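Local atomic coordinates of computational Design of Enzyme (PDB entry 3TP4), a protein that is a designed protein, built on what looks like a glycosyl hydrolase family 26 barrel and probably intended to carry an activated serine in a catalytic triad. Residues G35-T40 with G68-I73; N108-G113 with I168-W173. One frame throughout, in Å; residues are numbered along the deposited sequence.

Contact 1: residues G35-T40 with G68-I73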
loop_
_atom_site.group_PDB
_atom_site.type_symbol
_atom_site.label_atom_id
_atom_site.label_comp_id
_atom_site.label_asym_id
_atom_site.label_seq_id
_atom_site.Cartn_x
_atom_site.Cartn_y
_atom_site.Cartn_z
ATOM N N GLY A 35 -1.674 13.908 -5.957
ATOM C CA GLY A 35 -0.525 13.082 -6.303
ATOM C C GLY A 35 -0.519 12.668 -7.763
ATOM O O GLY A 35 -1.570 12.597 -8.413
ATOM N N HIS A 36 0.674 12.402 -8.286
ATOM C CA HIS A 36 0.820 11.985 -9.671
ATOM C C HIS A 36 1.923 10.941 -9.766
ATOM O O HIS A 36 2.992 11.097 -9.168
ATOM C CB HIS A 36 1.147 13.190 -10.560
ATOM C CG HIS A 36 1.165 12.880 -12.027
ATOM N ND1 HIS A 36 2.082 13.437 -12.892
ATOM C CD2 HIS A 36 0.366 12.089 -12.784
ATOM C CE1 HIS A 36 1.859 12.994 -14.116
ATOM N NE2 HIS A 36 0.823 12.176 -14.080
ATOM N N HIS A 37 1.641 9.878 -10.510
ATOM C CA HIS A 37 2.550 8.736 -10.640
ATOM C C HIS A 37 3.654 9.013 -11.660
ATOM O O HIS A 37 3.378 9.462 -12.782
ATOM C CB HIS A 37 1.759 7.492 -11.044
ATOM C CG HIS A 37 2.411 6.204 -10.644
ATOM N ND1 HIS A 37 2.357 5.710 -9.359
ATOM C CD2 HIS A 37 3.137 5.313 -11.360
ATOM C CE1 HIS A 37 3.021 4.569 -9.299
ATOM N NE2 HIS A 37 3.502 4.304 -10.501
ATOM N N GLY A 38 4.896 8.758 -11.257
ATOM C CA GLY A 38 6.056 8.965 -12.109
ATOM C C GLY A 38 6.096 10.385 -12.632
ATOM O O GLY A 38 6.326 10.624 -13.821
ATOM N N THR A 39 5.874 11.342 -11.740
ATOM C CA THR A 39 5.541 12.685 -12.191
ATOM C C THR A 39 6.738 13.416 -12.787
ATOM O O THR A 39 6.568 14.262 -13.658
ATOM C CB THR A 39 4.871 13.527 -11.086
ATOM O OG1 THR A 39 4.256 14.677 -11.678
ATOM C CG2 THR A 39 5.885 13.971 -10.037
ATOM N N THR A 40 7.938 13.082 -12.313
ATOM C CA THR A 40 9.165 13.664 -12.846
ATOM C C THR A 40 9.944 12.682 -13.723
ATOM O O THR A 40 11.074 12.965 -14.115
ATOM C CB THR A 40 10.114 14.187 -11.737
ATOM O OG1 THR A 40 10.436 13.128 -10.825
ATOM C CG2 THR A 40 9.490 15.354 -10.972
ATOM N N GLY A 68 4.161 9.681 -6.798
ATOM C CA GLY A 68 3.986 8.236 -6.768
ATOM C C GLY A 68 5.000 7.516 -7.651
ATOM O O GLY A 68 5.452 8.066 -8.653
ATOM N N TRP A 69 5.346 6.284 -7.278
ATOM C CA TRP A 69 6.318 5.470 -8.007
ATOM C C TRP A 69 5.972 3.986 -7.880
ATOM O O TRP A 69 5.349 3.576 -6.905
ATOM C CB TRP A 69 7.703 5.635 -7.411
ATOM C CG TRP A 69 8.117 6.996 -7.099
ATOM C CD1 TRP A 69 8.161 7.572 -5.870
ATOM C CD2 TRP A 69 8.618 7.965 -8.019
ATOM N NE1 TRP A 69 8.645 8.848 -5.965
ATOM C CE2 TRP A 69 8.938 9.114 -7.277
ATOM C CE3 TRP A 69 8.822 7.973 -9.404
ATOM C CZ2 TRP A 69 9.445 10.272 -7.871
ATOM C CZ3 TRP A 69 9.329 9.121 -9.995
ATOM C CH2 TRP A 69 9.631 10.254 -9.232
ATOM N N SER A 70 6.388 3.181 -8.854
ATOM C CA SER A 70 6.181 1.729 -8.773
ATOM C C SER A 70 7.505 1.023 -8.500
ATOM O O SER A 70 8.544 1.476 -8.963
ATOM C CB SER A 70 5.593 1.197 -10.080
ATOM O OG SER A 70 4.304 1.734 -10.312
ATOM N N THR A 71 7.476 -0.084 -7.754
ATOM C CA THR A 71 8.702 -0.854 -7.526
ATOM C C THR A 71 9.223 -1.429 -8.839
ATOM O O THR A 71 10.375 -1.832 -8.943
ATOM C CB THR A 71 8.494 -1.990 -6.530
ATOM O OG1 THR A 71 7.438 -2.842 -6.993
ATOM C CG2 THR A 71 8.153 -1.430 -5.151
ATOM N N SER A 72 8.344 -1.452 -9.832
ATOM C CA SER A 72 8.681 -1.770 -11.217
ATOM C C SER A 72 9.967 -1.080 -11.705
ATOM O O SER A 72 10.657 -1.576 -12.593
ATOM C CB SER A 72 7.512 -1.344 -12.101
ATOM O OG SER A 72 7.485 -2.091 -13.297
ATOM N N ILE A 73 10.274 0.076 -11.132
ATOM C CA ILE A 73 11.471 0.822 -11.499
ATOM C C ILE A 73 12.745 0.029 -11.228
ATOM O O ILE A 73 13.749 0.187 -11.927
ATOM C CB ILE A 73 11.555 2.132 -10.718
ATOM C CG1 ILE A 73 10.466 3.104 -11.186
ATOM C CG2 ILE A 73 12.927 2.765 -10.857
ATOM C CD1 ILE A 73 10.285 4.246 -10.256
HETATM O O HOH W 1 6.339 10.506 -9.059
#
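His-37 reaches along the neighbouring strand to Ser-70, where its NE2 lies 2.7 Å from the OG of Ser-70 in a hydrogen bond whose proton could sit on either partner. The imidazole gets there because CG stands anti to the backbone N (chi1 -155°), which carries the ring alongside the backbone of Gly-68 and Trp-69. Gly-68 O lies over one face of the ring, towards its rim, while the hydroxyl meets the ring at its edge. Gly-68 suits this path, since a beta carbon on Gly-68 would fall 3.1 Å from His-37 ND1, a tight fit. The other ring nitrogen, ND1, is hydrogen-bonded to Glu-320, so that Ser-70, His-37 and Glu-320 form a chain consistent with the serine-containing triad the design sought. With an alanine in place of His-37, the Ser-70 hydroxyl and the Glu-320 carboxylate would probably be left without the imidazole that joins them.

Two backbone hydrogen bonds join the parallel strands: Gly-68 N donates to His-36 O at 3.0 Å, and Gly-38 N to Gly-68 O at 2.8 Å. A water also donates to Gly-68 O and accepts from Thr-39 N, bridging Thr-39, in the loop after strand 32-37, to Gly-68 of strand 66-70 while lying over one face of the Trp-69 indole. That indole passes beside Gly-38, its CZ3 3.9 Å from Gly-38 CA, and its edge meets the OG1 of Thr-40, 3.4 Å from Trp-69 CH2. His-36 ND1 is hydrogen-bonded to the OG1 of Thr-39, which also pairs with Ser-54.

Strands 32-37 and 66-70 belong to one beta-alpha-beta unit with helix 55-60, whose Val-56 packs on His-36 and Thr-39, whereas Trp-69 lies against Tyr-97 and Ile-98 of helix 87-104 and is hydrogen-bonded through NE1 to OD1 of Asn-108 on strand 107-113.

Contact 2: residues N108-G113 with I168-W173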
loop_
_atom_site.group_PDB
_atom_site.type_symbol
_atom_site.label_atom_id
_atom_site.label_comp_id
_atom_site.label_asym_id
_atom_site.label_seq_id
_atom_site.Cartn_x
_atom_site.Cartn_y
_atom_site.Cartn_z
ATOM N N ASN A 108 6.449 11.121 -0.796
ATOM C CA ASN A 108 6.668 9.991 -1.686
ATOM C C ASN A 108 5.813 8.779 -1.341
ATOM O O ASN A 108 5.722 8.378 -0.176
ATOM C CB ASN A 108 8.151 9.579 -1.679
ATOM C CG ASN A 108 9.036 10.554 -2.445
ATOM O OD1 ASN A 108 9.129 10.488 -3.673
ATOM N ND2 ASN A 108 9.698 11.453 -1.724
ATOM N N THR A 109 5.196 8.192 -2.359
ATOM C CA THR A 109 4.549 6.898 -2.193
ATOM C C THR A 109 5.093 5.903 -3.216
ATOM O O THR A 109 5.316 6.249 -4.381
ATOM C CB THR A 109 3.025 6.996 -2.318
ATOM O OG1 THR A 109 2.451 5.706 -2.064
ATOM C CG2 THR A 109 2.633 7.448 -3.716
ATOM N N VAL A 110 5.322 4.673 -2.759
ATOM C CA VAL A 110 5.884 3.608 -3.581
ATOM C C VAL A 110 4.985 2.388 -3.468
ATOM O O VAL A 110 4.704 1.908 -2.362
ATOM C CB VAL A 110 7.301 3.221 -3.113
ATOM C CG1 VAL A 110 7.734 1.911 -3.769
ATOM C CG2 VAL A 110 8.313 4.363 -3.386
ATOM N N GLY A 111 4.521 1.890 -4.609
ATOM C CA GLY A 111 3.583 0.778 -4.626
ATOM C C GLY A 111 4.185 -0.420 -5.336
ATOM O O GLY A 111 4.947 -0.262 -6.282
ATOM N N ALA A 112 3.869 -1.620 -4.864
ATOM C CA ALA A 112 4.295 -2.843 -5.536
ATOM C C ALA A 112 3.065 -3.514 -6.129
ATOM O O ALA A 112 2.212 -4.019 -5.393
ATOM C CB ALA A 112 4.993 -3.783 -4.549
ATOM N N GLY A 113 2.964 -3.499 -7.455
ATOM C CA GLY A 113 1.818 -4.072 -8.134
ATOM C C GLY A 113 1.924 -5.580 -8.165
ATOM O O GLY A 113 2.888 -6.151 -7.648
ATOM N N ILE A 168 8.480 7.106 3.458
ATOM C CA ILE A 168 7.862 6.601 2.244
ATOM C C ILE A 168 6.567 5.875 2.603
ATOM O O ILE A 168 6.541 5.050 3.519
ATOM C CB ILE A 168 8.804 5.616 1.506
ATOM C CG1 ILE A 168 9.995 6.364 0.904
ATOM C CG2 ILE A 168 8.068 4.886 0.390
ATOM C CD1 ILE A 168 11.064 5.438 0.366
ATOM N N VAL A 169 5.488 6.206 1.909
ATOM C CA VAL A 169 4.241 5.472 2.072
ATOM C C VAL A 169 4.308 4.284 1.130
ATOM O O VAL A 169 4.202 4.439 -0.095
ATOM C CB VAL A 169 3.027 6.352 1.728
ATOM C CG1 VAL A 169 1.731 5.572 1.929
ATOM C CG2 VAL A 169 3.045 7.613 2.579
ATOM N N PHE A 170 4.549 3.109 1.701
ATOM C CA PHE A 170 4.777 1.898 0.921
ATOM C C PHE A 170 3.499 1.088 0.847
ATOM O O PHE A 170 2.910 0.773 1.876
ATOM C CB PHE A 170 5.873 1.040 1.573
ATOM C CG PHE A 170 6.110 -0.255 0.875
ATOM C CD1 PHE A 170 6.465 -0.278 -0.469
ATOM C CD2 PHE A 170 5.985 -1.459 1.556
ATOM C CE1 PHE A 170 6.691 -1.473 -1.120
ATOM C CE2 PHE A 170 6.211 -2.660 0.910
ATOM C CZ PHE A 170 6.562 -2.670 -0.426
ATOM N N ARG A 171 3.075 0.759 -0.369
ATOM C CA ARG A 171 1.833 0.038 -0.592
ATOM C C ARG A 171 2.119 -1.313 -1.230
ATOM O O ARG A 171 2.209 -1.423 -2.458
ATOM C CB ARG A 171 0.905 0.837 -1.507
ATOM C CG ARG A 171 -0.409 0.128 -1.777
ATOM C CD ARG A 171 -1.308 0.936 -2.706
ATOM N NE ARG A 171 -2.616 0.300 -2.835
ATOM C CZ ARG A 171 -3.601 0.756 -3.601
ATOM N NH1 ARG A 171 -3.439 1.874 -4.313
ATOM N NH2 ARG A 171 -4.745 0.089 -3.648
ATOM N N PRO A 172 2.247 -2.355 -0.399
ATOM C CA PRO A 172 2.654 -3.667 -0.928
ATOM C C PRO A 172 1.507 -4.521 -1.489
ATOM O O PRO A 172 0.562 -4.850 -0.772
ATOM C CB PRO A 172 3.288 -4.349 0.290
ATOM C CG PRO A 172 2.603 -3.742 1.463
ATOM C CD PRO A 172 2.223 -2.321 1.077
ATOM N N TRP A 173 1.616 -4.869 -2.771
ATOM C CA TRP A 173 0.749 -5.851 -3.438
ATOM C C TRP A 173 -0.669 -5.363 -3.712
ATOM O O TRP A 173 -1.618 -5.730 -3.004
ATOM C CB TRP A 173 0.739 -7.181 -2.670
ATOM C CG TRP A 173 2.109 -7.579 -2.201
ATOM C CD1 TRP A 173 2.479 -7.895 -0.925
ATOM C CD2 TRP A 173 3.297 -7.674 -3.000
ATOM N NE1 TRP A 173 3.824 -8.180 -0.881
ATOM C CE2 TRP A 173 4.347 -8.064 -2.142
ATOM C CE3 TRP A 173 3.571 -7.486 -4.358
ATOM C CZ2 TRP A 173 5.654 -8.264 -2.598
ATOM C CZ3 TRP A 173 4.875 -7.665 -4.809
ATOM C CH2 TRP A 173 5.897 -8.058 -3.932
#
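The methyl of Ala-112 sits over one face of the Trp-173 indole, its CB 4.2 Å from the centroid of the six-membered ring and 26° off the normal, a CH-pi contact. The carbonyl of Gly-113 meets the same indole at its edge, Gly-113 O to Trp-173 CE3 3.6 Å. Ala-112 and Val-110, on the same face of a parallel strand pair, are the residues most covered by the contact. Val-110 divides its branches: CG2, beside its backbone N, touches Ile-168 CG2 at 3.8 Å, and CG1, anti to that N (chi1 167°), lies near Phe-170 CD1. These strands are adjacent staves of a TIM-type barrel, and the face bearing Val-110, Phe-170 and Ala-112 is turned to the surrounding helices, with Val-110 on Phe-94 of helix 87-104 and Phe-170 on Leu-204 of helix 190-207. Thr-109 and Arg-171 project from the other face, where the extended arginine forms a salt bridge with Asp-246. Val-169 O takes two bonds, from Val-110 N and from the OG1 of Thr-109 (2.9 Å each), which approach from opposite faces of its carbonyl plane. Further along, Arg-171 N donates to Val-110 O at 2.8 Å, and Ala-112 N to Arg-171 O.

Overall arrangement
From the N terminus, the chain runs through strand 32-37, passes helix 55-60 and returns on strand 66-70, where contact 1 closes a loop of 27 residues. Helix 87-104 then leads to strand 107-113, and a longer excursion containing helices 130-134 and 141-157 ends on strand 168-174, closing contact 2 across 54 residues. The loops follow in series, neither nesting nor crossing. The centres of the two contacts lie about 9 Å apart, because strands 66-70 and 107-113 are themselves neighbours in the sheet, and four successive barrel strands are thus tied side by side. As in other TIM-type barrels, strands consecutive in the chain lie together; here 66-70 and 107-113 each pair with the strand before and the strand after.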